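Long-range contacts in beta-porphyranase A (Bacteroides plebeius, PDB 4AW7), which cleaves the sulfated red-algal polysaccharide porphyran at its beta-D-galactose-(1->4)-alpha-L-galactose-6-sulfate linkages, releasing mostly disaccharides: residues Arg29-Arg40 with Trp365-Asp374; Lys388-Leu397 with Gln454-Ser464. All coordinates share one frame; numbering follows the deposited sequence.

Contact 1. Residues Arg29-Arg40 with Trp365-Asp374; sequences RRFLSGVSELDR and WKNVKGERVD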
loop_
_atom_site.group_PDB
_atom_site.type_symbol
_atom_site.label_atom_id
_atom_site.label_comp_id
_atom_site.label_asym_id
_atom_site.label_seq_id
_atom_site.Cartn_x
_atom_site.Cartn_y
_atom_site.Cartn_z
ATOM N N ARG A 29 21.513 -12.477 0.250
ATOM C CA ARG A 29 20.898 -11.170 0.253
ATOM C C ARG A 29 19.805 -11.126 -0.822
ATOM O O ARG A 29 20.038 -11.601 -1.926
ATOM C CB ARG A 29 21.962 -10.107 0.008
ATOM C CG ARG A 29 21.431 -8.695 -0.054
ATOM C CD ARG A 29 22.494 -7.668 0.101
ATOM N NE ARG A 29 23.622 -7.856 -0.833
ATOM C CZ ARG A 29 24.489 -6.907 -1.157
ATOM N NH1 ARG A 29 24.371 -5.671 -0.662
ATOM N NH2 ARG A 29 25.423 -7.191 -2.061
ATOM N N ARG A 30 18.670 -10.518 -0.543
ATOM C CA ARG A 30 17.572 -10.434 -1.495
ATOM C C ARG A 30 17.340 -8.985 -1.891
ATOM O O ARG A 30 17.373 -8.069 -1.050
ATOM C CB ARG A 30 16.308 -11.094 -0.925
ATOM C CG ARG A 30 15.085 -11.032 -1.845
ATOM C CD ARG A 30 14.080 -12.118 -1.493
ATOM N NE ARG A 30 12.872 -12.020 -2.307
ATOM C CZ ARG A 30 11.799 -11.306 -1.995
ATOM N NH1 ARG A 30 11.731 -10.600 -0.857
ATOM N NH2 ARG A 30 10.785 -11.289 -2.856
ATOM N N PHE A 31 17.111 -8.775 -3.193
ATOM C CA PHE A 31 16.800 -7.478 -3.750
ATOM C C PHE A 31 15.442 -7.506 -4.395
ATOM O O PHE A 31 15.056 -8.501 -5.033
ATOM C CB PHE A 31 17.808 -7.097 -4.866
ATOM C CG PHE A 31 19.181 -6.738 -4.369
ATOM C CD1 PHE A 31 20.084 -7.711 -4.042
ATOM C CD2 PHE A 31 19.547 -5.413 -4.229
ATOM C CE1 PHE A 31 21.359 -7.326 -3.579
ATOM C CE2 PHE A 31 20.811 -5.052 -3.784
ATOM C CZ PHE A 31 21.707 -6.040 -3.482
ATOM N N LEU A 32 14.713 -6.405 -4.250
ATOM C CA LEU A 32 13.561 -6.080 -5.085
ATOM C C LEU A 32 14.097 -5.146 -6.118
ATOM O O LEU A 32 14.373 -3.977 -5.843
ATOM C CB LEU A 32 12.439 -5.436 -4.242
ATOM C CG LEU A 32 11.985 -6.210 -3.013
ATOM C CD1 LEU A 32 10.857 -5.481 -2.313
ATOM C CD2 LEU A 32 11.622 -7.641 -3.284
ATOM N N SER A 33 14.333 -5.674 -7.316
ATOM C CA SER A 33 15.067 -4.964 -8.384
ATOM C C SER A 33 16.323 -4.329 -7.816
ATOM O O SER A 33 17.228 -5.053 -7.432
ATOM C CB SER A 33 14.184 -4.006 -9.138
ATOM O OG SER A 33 13.065 -4.647 -9.553
ATOM N N GLY A 34 16.416 -3.014 -7.769
ATOM C CA GLY A 34 17.628 -2.330 -7.305
ATOM C C GLY A 34 17.802 -2.132 -5.817
ATOM O O GLY A 34 18.811 -1.572 -5.439
ATOM N N VAL A 35 16.887 -2.561 -4.960
ATOM C CA VAL A 35 16.978 -2.254 -3.537
ATOM C C VAL A 35 16.862 -3.491 -2.686
ATOM O O VAL A 35 15.968 -4.314 -2.884
ATOM C CB VAL A 35 15.976 -1.152 -3.120
ATOM C CG1 VAL A 35 14.517 -1.609 -3.206
ATOM C CG2 VAL A 35 16.282 -0.567 -1.726
ATOM N N SER A 36 17.712 -3.585 -1.675
ATOM C CA SER A 36 17.634 -4.620 -0.640
ATOM C C SER A 36 17.208 -4.087 0.721
ATOM O O SER A 36 16.386 -4.687 1.410
ATOM C CB SER A 36 18.959 -5.382 -0.507
ATOM O OG SER A 36 18.927 -6.337 0.522
ATOM N N GLU A 37 17.820 -2.975 1.141
ATOM C CA GLU A 37 17.531 -2.399 2.454
ATOM C C GLU A 37 16.064 -2.098 2.622
ATOM O O GLU A 37 15.453 -1.480 1.751
ATOM C CB GLU A 37 18.329 -1.112 2.623
ATOM C CG GLU A 37 19.830 -1.227 2.760
ATOM C CD GLU A 37 20.328 -1.556 4.152
ATOM O OE1 GLU A 37 19.533 -1.680 5.093
ATOM O OE2 GLU A 37 21.572 -1.678 4.299
ATOM N N LEU A 38 15.533 -2.422 3.787
ATOM C CA LEU A 38 14.204 -1.956 4.173
ATOM C C LEU A 38 14.220 -0.448 4.360
ATOM O O LEU A 38 15.076 0.105 5.078
ATOM C CB LEU A 38 13.768 -2.611 5.482
ATOM C CG LEU A 38 12.377 -2.249 5.987
ATOM C CD1 LEU A 38 11.275 -2.653 4.987
ATOM C CD2 LEU A 38 12.119 -2.911 7.319
ATOM N N ASP A 39 13.295 0.243 3.717
ATOM C CA ASP A 39 13.131 1.672 3.887
ATOM C C ASP A 39 12.002 1.874 4.885
ATOM O O ASP A 39 10.818 1.852 4.532
ATOM C CB ASP A 39 12.853 2.380 2.548
ATOM C CG ASP A 39 12.853 3.868 2.670
ATOM O OD1 ASP A 39 12.644 4.349 3.797
ATOM O OD2 ASP A 39 13.058 4.542 1.621
ATOM N N ARG A 40 12.361 2.066 6.156
ATOM C CA ARG A 40 11.335 2.214 7.181
ATOM C C ARG A 40 10.394 3.379 6.877
ATOM O O ARG A 40 9.213 3.306 7.210
ATOM C CB ARG A 40 11.966 2.396 8.553
ATOM C CG ARG A 40 12.615 1.150 9.127
ATOM C CD ARG A 40 13.172 1.415 10.547
ATOM N NE ARG A 40 12.151 1.899 11.450
ATOM C CZ ARG A 40 11.303 1.134 12.118
ATOM N NH1 ARG A 40 11.382 -0.190 12.065
ATOM N NH2 ARG A 40 10.352 1.687 12.864
ATOM N N TRP A 365 7.261 -3.626 15.325
ATOM C CA TRP A 365 8.209 -3.367 14.262
ATOM C C TRP A 365 9.383 -2.498 14.663
ATOM O O TRP A 365 10.221 -2.146 13.848
ATOM C CB TRP A 365 7.466 -2.770 13.058
ATOM C CG TRP A 365 6.531 -3.764 12.420
ATOM C CD1 TRP A 365 5.195 -3.856 12.583
ATOM C CD2 TRP A 365 6.911 -4.840 11.555
ATOM N NE1 TRP A 365 4.711 -4.920 11.876
ATOM C CE2 TRP A 365 5.749 -5.538 11.226
ATOM C CE3 TRP A 365 8.119 -5.243 11.001
ATOM C CZ2 TRP A 365 5.758 -6.629 10.356
ATOM C CZ3 TRP A 365 8.123 -6.351 10.145
ATOM C CH2 TRP A 365 6.932 -6.999 9.824
ATOM N N LYS A 366 9.492 -2.155 15.943
ATOM C CA LYS A 366 10.558 -1.251 16.353
ATOM C C LYS A 366 11.925 -1.893 16.103
ATOM O O LYS A 366 12.128 -3.091 16.306
ATOM C CB LYS A 366 10.395 -0.849 17.829
ATOM C CG LYS A 366 11.350 0.303 18.260
ATOM C CD LYS A 366 11.044 0.695 19.711
ATOM C CE LYS A 366 12.151 1.495 20.415
ATOM N NZ LYS A 366 11.695 1.974 21.714
ATOM N N ASN A 367 12.850 -1.090 15.618
ATOM C CA ASN A 367 14.215 -1.516 15.278
ATOM C C ASN A 367 14.364 -2.402 14.071
ATOM O O ASN A 367 15.478 -2.657 13.647
ATOM C CB ASN A 367 14.957 -2.090 16.507
ATOM C CG ASN A 367 15.180 -1.013 17.585
ATOM O OD1 ASN A 367 15.820 -0.009 17.319
ATOM N ND2 ASN A 367 14.633 -1.228 18.742
ATOM N N VAL A 368 13.257 -2.838 13.471
ATOM C CA VAL A 368 13.343 -3.720 12.316
ATOM C C VAL A 368 13.852 -2.915 11.119
ATOM O O VAL A 368 13.258 -1.927 10.716
ATOM C CB VAL A 368 12.002 -4.398 11.981
ATOM C CG1 VAL A 368 12.104 -5.224 10.688
ATOM C CG2 VAL A 368 11.507 -5.252 13.157
ATOM N N LYS A 369 14.944 -3.369 10.568
ATOM C CA LYS A 369 15.619 -2.750 9.433
ATOM C C LYS A 369 16.709 -3.697 8.931
ATOM O O LYS A 369 16.942 -4.766 9.526
ATOM C CB LYS A 369 16.166 -1.391 9.816
ATOM C CG LYS A 369 17.263 -1.501 10.791
ATOM C CD LYS A 369 17.971 -0.185 11.160
ATOM C CE LYS A 369 17.065 0.774 11.802
ATOM N NZ LYS A 369 17.779 1.568 12.849
ATOM N N GLY A 370 17.411 -3.284 7.893
ATOM C CA GLY A 370 18.472 -4.068 7.327
ATOM C C GLY A 370 18.219 -4.506 5.922
ATOM O O GLY A 370 17.179 -4.195 5.325
ATOM N N GLU A 371 19.145 -5.268 5.376
ATOM C CA GLU A 371 19.015 -5.819 4.040
ATOM C C GLU A 371 18.096 -7.011 4.060
ATOM O O GLU A 371 18.188 -7.894 4.909
ATOM C CB GLU A 371 20.371 -6.221 3.497
ATOM C CG GLU A 371 21.239 -4.983 3.161
ATOM C CD GLU A 371 22.625 -5.322 2.706
ATOM O OE1 GLU A 371 23.308 -6.028 3.456
ATOM O OE2 GLU A 371 23.028 -4.836 1.635
ATOM N N ARG A 372 17.188 -7.074 3.107
ATOM C CA ARG A 372 16.399 -8.262 2.917
ATOM C C ARG A 372 17.311 -9.462 2.724
ATOM O O ARG A 372 18.343 -9.363 2.055
ATOM C CB ARG A 372 15.507 -8.104 1.683
ATOM C CG ARG A 372 14.351 -7.183 1.883
ATOM C CD ARG A 372 13.737 -6.796 0.555
ATOM N NE ARG A 372 12.482 -6.047 0.722
ATOM C CZ ARG A 372 12.404 -4.758 1.029
ATOM N NH1 ARG A 372 13.475 -3.977 1.156
ATOM N NH2 ARG A 372 11.214 -4.217 1.223
ATOM N N VAL A 373 16.884 -10.590 3.284
ATOM C CA VAL A 373 17.519 -11.875 3.005
ATOM C C VAL A 373 16.500 -12.831 2.429
ATOM O O VAL A 373 15.291 -12.591 2.506
ATOM C CB VAL A 373 18.245 -12.485 4.223
ATOM C CG1 VAL A 373 19.362 -11.491 4.680
ATOM C CG2 VAL A 373 17.264 -12.807 5.350
ATOM N N ASP A 374 16.972 -13.923 1.827
ATOM C CA ASP A 374 16.026 -14.773 1.132
ATOM C C ASP A 374 15.082 -15.460 2.096
ATOM O O ASP A 374 15.504 -15.955 3.136
ATOM C CB ASP A 374 16.721 -15.768 0.209
ATOM C CG ASP A 374 15.794 -16.315 -0.833
ATOM O OD1 ASP A 374 14.860 -15.612 -1.231
ATOM O OD2 ASP A 374 15.956 -17.457 -1.246
HETATM O O HOH W 1 13.410 -10.764 1.489
HETATM O O HOH W 2 17.214 -0.850 6.433
#
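R29 and V373 pair as antiparallel, non-hydrogen-bonded neighbours where strand 29-32 meets strand 371-374 at 111°; the strands part quickly, and the side chains of R29 and V373 diverge. R30 N donates to R372 O (2.9 Å). Beyond the type II' turn L32-V35 the chain returns: R372 N bonds S36 O, and L38 N bonds G370 O (2.9 Å) around the bridged pair E37 and E371. The R372 side chain lies between strand 29-32 and the returning residues 36-38. Its CG lies anti to the carbonyl carbon (chi1 -74°), the chain runs extended from CG to NE past S36 O, and the guanidinium turns NH1 onto S36 O (3.0 Å), on the face of that carbonyl opposite the one R372 N uses. A weak bond joins NH1 to E37 O, while L32 CD1 sits over one guanidinium face, 3.5 Å from NE; NH2 goes to M305 O and Q308. At one end R29, bent at chi3, brings NH1 to the syn side of E371 OE2 (2.8 Å), a salt bridge; OE2 lies near the guanidinium plane, but the bond leaves the carboxylate plane, and the two flat groups stand 70° apart. At the other end R40 NH1 holds W365 O (2.9 Å) and V368 O (2.9 Å) of the W365-V368 type II turn, both at its guanidinium edge. Away from the substrate site, this structural packing joins strand 29-32, at the edge of the five-stranded sheet beside 469-484, to the sheet of strands 371-377 and 382-389, next to the end of helix 293-305.

Contact 2. Residues Lys388-Leu397 with Gln454-Ser464; sequences KDGGRLYIAL and QTIVLVADVSS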
loop_
_atom_site.group_PDB
_atom_site.type_symbol
_atom_site.label_atom_id
_atom_site.label_comp_id
_atom_site.label_asym_id
_atom_site.label_seq_id
_atom_site.Cartn_x
_atom_site.Cartn_y
_atom_site.Cartn_z
ATOM N N LYS A 388 18.368 -8.484 7.627
ATOM C CA LYS A 388 19.605 -8.622 8.396
ATOM C C LYS A 388 20.302 -7.272 8.448
ATOM O O LYS A 388 20.645 -6.694 7.417
ATOM C CB LYS A 388 20.507 -9.661 7.759
ATOM C CG LYS A 388 21.789 -9.956 8.529
ATOM C CD LYS A 388 22.766 -10.952 7.755
ATOM C CE LYS A 388 24.022 -11.301 8.585
ATOM N NZ LYS A 388 24.921 -10.128 8.845
ATOM N N ASP A 389 20.469 -6.758 9.656
ATOM C CA ASP A 389 21.130 -5.484 9.912
ATOM C C ASP A 389 22.355 -5.758 10.747
ATOM O O ASP A 389 22.259 -5.934 11.955
ATOM C CB ASP A 389 20.200 -4.562 10.659
ATOM C CG ASP A 389 20.779 -3.196 10.911
ATOM O OD1 ASP A 389 21.625 -2.772 10.127
ATOM O OD2 ASP A 389 20.345 -2.552 11.893
ATOM N N GLY A 390 23.498 -5.827 10.088
ATOM C CA GLY A 390 24.739 -6.200 10.754
ATOM C C GLY A 390 24.547 -7.530 11.462
ATOM O O GLY A 390 24.193 -8.527 10.829
ATOM N N GLY A 391 24.716 -7.501 12.779
ATOM C CA GLY A 391 24.598 -8.675 13.625
ATOM C C GLY A 391 23.215 -8.977 14.178
ATOM O O GLY A 391 23.102 -9.750 15.119
ATOM N N ARG A 392 22.167 -8.379 13.608
ATOM C CA ARG A 392 20.814 -8.658 14.042
ATOM C C ARG A 392 19.990 -9.172 12.844
ATOM O O ARG A 392 20.117 -8.671 11.722
ATOM C CB ARG A 392 20.185 -7.397 14.586
ATOM C CG ARG A 392 20.830 -6.879 15.853
ATOM C CD ARG A 392 20.552 -7.803 17.038
ATOM N NE ARG A 392 19.408 -7.344 17.790
ATOM C CZ ARG A 392 18.848 -7.979 18.814
ATOM N NH1 ARG A 392 19.284 -9.173 19.206
ATOM N NH2 ARG A 392 17.807 -7.421 19.436
ATOM N N LEU A 393 19.189 -10.189 13.095
ATOM C CA LEU A 393 18.278 -10.799 12.136
ATOM C C LEU A 393 16.844 -10.631 12.640
ATOM O O LEU A 393 16.547 -10.875 13.803
ATOM C CB LEU A 393 18.608 -12.280 12.012
ATOM C CG LEU A 393 17.790 -13.098 11.012
ATOM C CD1 LEU A 393 17.980 -12.628 9.560
ATOM C CD2 LEU A 393 18.158 -14.616 11.167
ATOM N N TYR A 394 15.966 -10.207 11.723
ATOM C CA TYR A 394 14.537 -10.024 11.977
ATOM C C TYR A 394 13.768 -10.926 11.045
ATOM O O TYR A 394 14.007 -10.888 9.838
ATOM C CB TYR A 394 14.096 -8.565 11.761
ATOM C CG TYR A 394 14.917 -7.588 12.549
ATOM C CD1 TYR A 394 14.575 -7.289 13.860
ATOM C CD2 TYR A 394 16.020 -6.952 11.998
ATOM C CE1 TYR A 394 15.315 -6.417 14.603
ATOM C CE2 TYR A 394 16.777 -6.040 12.765
ATOM C CZ TYR A 394 16.427 -5.821 14.082
ATOM O OH TYR A 394 17.209 -4.934 14.833
ATOM N N ILE A 395 12.853 -11.731 11.580
ATOM C CA ILE A 395 12.013 -12.649 10.758
ATOM C C ILE A 395 10.576 -12.394 11.162
ATOM O O ILE A 395 10.260 -12.434 12.343
ATOM C CB ILE A 395 12.360 -14.125 10.987
ATOM C CG1 ILE A 395 13.816 -14.417 10.576
ATOM C CG2 ILE A 395 11.396 -15.007 10.224
ATOM C CD1 ILE A 395 14.337 -15.779 11.117
ATOM N N ALA A 396 9.712 -12.064 10.187
ATOM C CA ALA A 396 8.327 -11.720 10.459
ATOM C C ALA A 396 7.379 -12.637 9.723
ATOM O O ALA A 396 7.642 -12.987 8.578
ATOM C CB ALA A 396 8.026 -10.243 10.098
ATOM N N LEU A 397 6.279 -12.975 10.393
ATOM C CA LEU A 397 5.220 -13.842 9.835
ATOM C C LEU A 397 3.864 -13.251 10.141
ATOM O O LEU A 397 3.613 -12.778 11.247
ATOM C CB LEU A 397 5.295 -15.271 10.421
ATOM C CG LEU A 397 6.626 -15.985 10.257
ATOM C CD1 LEU A 397 7.520 -15.748 11.458
ATOM C CD2 LEU A 397 6.399 -17.469 9.891
ATOM N N GLN A 454 -2.789 -12.628 14.048
ATOM C CA GLN A 454 -1.568 -12.573 14.802
ATOM C C GLN A 454 -0.414 -12.365 13.825
ATOM O O GLN A 454 -0.355 -12.989 12.767
ATOM C CB GLN A 454 -1.345 -13.862 15.613
ATOM C CG GLN A 454 -0.055 -13.883 16.386
ATOM C CD GLN A 454 0.180 -15.211 17.122
ATOM O OE1 GLN A 454 -0.308 -16.242 16.718
ATOM N NE2 GLN A 454 1.033 -15.184 18.145
ATOM N N THR A 455 0.483 -11.462 14.199
ATOM C CA THR A 455 1.737 -11.221 13.511
ATOM C C THR A 455 2.871 -11.424 14.512
ATOM O O THR A 455 2.791 -10.928 15.649
ATOM C CB THR A 455 1.766 -9.815 12.912
ATOM O OG1 THR A 455 0.563 -9.622 12.155
ATOM C CG2 THR A 455 2.993 -9.557 12.083
ATOM N N ILE A 456 3.912 -12.102 14.074
ATOM C CA ILE A 456 5.063 -12.428 14.912
ATOM C C ILE A 456 6.315 -11.816 14.278
ATOM O O ILE A 456 6.524 -11.902 13.058
ATOM C CB ILE A 456 5.221 -13.999 15.039
ATOM C CG1 ILE A 456 4.023 -14.582 15.829
ATOM C CG2 ILE A 456 6.545 -14.423 15.667
ATOM C CD1 ILE A 456 3.844 -16.104 15.708
ATOM N N VAL A 457 7.170 -11.241 15.104
ATOM C CA VAL A 457 8.499 -10.812 14.711
ATOM C C VAL A 457 9.490 -11.461 15.662
ATOM O O VAL A 457 9.427 -11.259 16.890
ATOM C CB VAL A 457 8.634 -9.266 14.722
ATOM C CG1 VAL A 457 10.066 -8.831 14.494
ATOM C CG2 VAL A 457 7.715 -8.636 13.700
ATOM N N LEU A 458 10.357 -12.283 15.094
ATOM C CA LEU A 458 11.482 -12.869 15.808
ATOM C C LEU A 458 12.709 -11.994 15.588
ATOM O O LEU A 458 12.996 -11.576 14.459
ATOM C CB LEU A 458 11.753 -14.250 15.245
ATOM C CG LEU A 458 10.656 -15.296 15.448
ATOM C CD1 LEU A 458 10.806 -16.457 14.486
ATOM C CD2 LEU A 458 10.695 -15.817 16.859
ATOM N N VAL A 459 13.417 -11.708 16.681
ATOM C CA VAL A 459 14.615 -10.871 16.670
ATOM C C VAL A 459 15.728 -11.723 17.242
ATOM O O VAL A 459 15.560 -12.361 18.293
ATOM C CB VAL A 459 14.439 -9.588 17.486
ATOM C CG1 VAL A 459 15.717 -8.699 17.400
ATOM C CG2 VAL A 459 13.191 -8.867 17.066
ATOM N N ALA A 460 16.853 -11.772 16.553
ATOM C CA ALA A 460 17.958 -12.613 17.024
ATOM C C ALA A 460 19.289 -12.000 16.670
ATOM O O ALA A 460 19.375 -11.139 15.785
ATOM C CB ALA A 460 17.845 -13.988 16.385
ATOM N N ASP A 461 20.345 -12.447 17.353
ATOM C CA ASP A 461 21.703 -12.106 16.966
ATOM C C ASP A 461 22.167 -13.093 15.963
ATOM O O ASP A 461 21.829 -14.263 16.029
ATOM C CB ASP A 461 22.684 -12.139 18.156
ATOM C CG ASP A 461 22.394 -11.111 19.217
ATOM O OD1 ASP A 461 21.748 -10.110 18.937
ATOM O OD2 ASP A 461 22.879 -11.300 20.371
ATOM N N VAL A 462 22.938 -12.610 14.994
ATOM C CA VAL A 462 23.453 -13.457 13.943
ATOM C C VAL A 462 24.910 -13.072 13.743
ATOM O O VAL A 462 25.253 -11.898 13.676
ATOM C CB VAL A 462 22.601 -13.314 12.616
ATOM C CG1 VAL A 462 22.542 -11.872 12.103
ATOM C CG2 VAL A 462 23.142 -14.261 11.563
ATOM N N SER A 463 25.762 -14.074 13.662
ATOM C CA SER A 463 27.207 -13.825 13.639
ATOM C C SER A 463 27.855 -14.032 12.279
ATOM O O SER A 463 29.071 -13.756 12.144
ATOM C CB SER A 463 27.904 -14.722 14.665
ATOM O OG SER A 463 27.632 -16.090 14.413
ATOM N N SER A 464 27.083 -14.478 11.282
ATOM C CA SER A 464 27.636 -14.990 9.996
ATOM C C SER A 464 28.631 -14.039 9.335
ATOM O O SER A 464 28.380 -12.841 9.215
ATOM C CB SER A 464 26.518 -15.339 9.007
ATOM O OG SER A 464 25.676 -14.216 8.802
HETATM O O HOH W 3 26.475 -11.340 10.836
HETATM O O HOH W 4 16.753 -10.910 20.632
#
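Backbone hydrogen bonds between L393 and A460, I395 and L458, and L397 and I456 run in both directions, making strands 392-397 and 454-462 an antiparallel pair crossing at 150°. L458 N to I395 O is 2.8 Å, and V462 N to G391 O continues the pattern to the type II' turn D389-R392. CA-H...O contacts fill in between, such as A396 CA to I456 O (3.2 Å). Apolar packing occupies both faces. On the face of R392, Y394 and A396, V459 lies alongside Y394, pointing the same way, with CG1 3.6 Å from CE1 of the ring; A396 CB meets V457 CG2 nearby, and F302 and W365, from helices 293-305 and 359-365, cover A396. The other face carries L393, I395 and L397 with I456, L458 and A460; there I395 CB meets L458 CB (4.3 Å). This is the beta-hairpin 382-399 extended by a third antiparallel strand, part of the porphyranase beta-sandwich domain; strand 421-429 pairs with the far edge of 454-462. Among the charged groups, R392 is folded at chi2 (-69°) and chi3 (-95°), which lays the guanidinium back over the neighbouring strand: V459 CG1 sits 3.2 Å from NH2 over one face, and NH1 comes from above the D461 carboxylate plane to make a salt bridge with OD1 (2.6 Å). D461 OD2 is held by N420. K388 stays extended until its last bend, setting CE near V462 CG1 (3.9 Å) and S464 OG, while NZ bonds G390 O (2.7 Å) and a water, which accepts from NZ and donates to V462 O and S464 O.

From the N terminus, strand 21-25 joins the ten-stranded sheet and the chain passes into strand 29-32, at the edge of a five-stranded one. The whole parallel-stranded part follows before residues 365-374 come back to close contact 1, a loop of more than 300 residues. Contact 2 opens only afterwards and closes a much shorter, all-beta excursion, so the two stand in series, neither nested nor crossed. Strand 371-377 passes directly into 382-389, and E371 O probably accepts a hydrogen bond from K388 N; Y394 packs against N367 and K369. Contact 1 thus brings the edge of the five-stranded sheet to the ten-stranded one, within which contact 2 joins two neighbouring strands, 392-399 and 454-462.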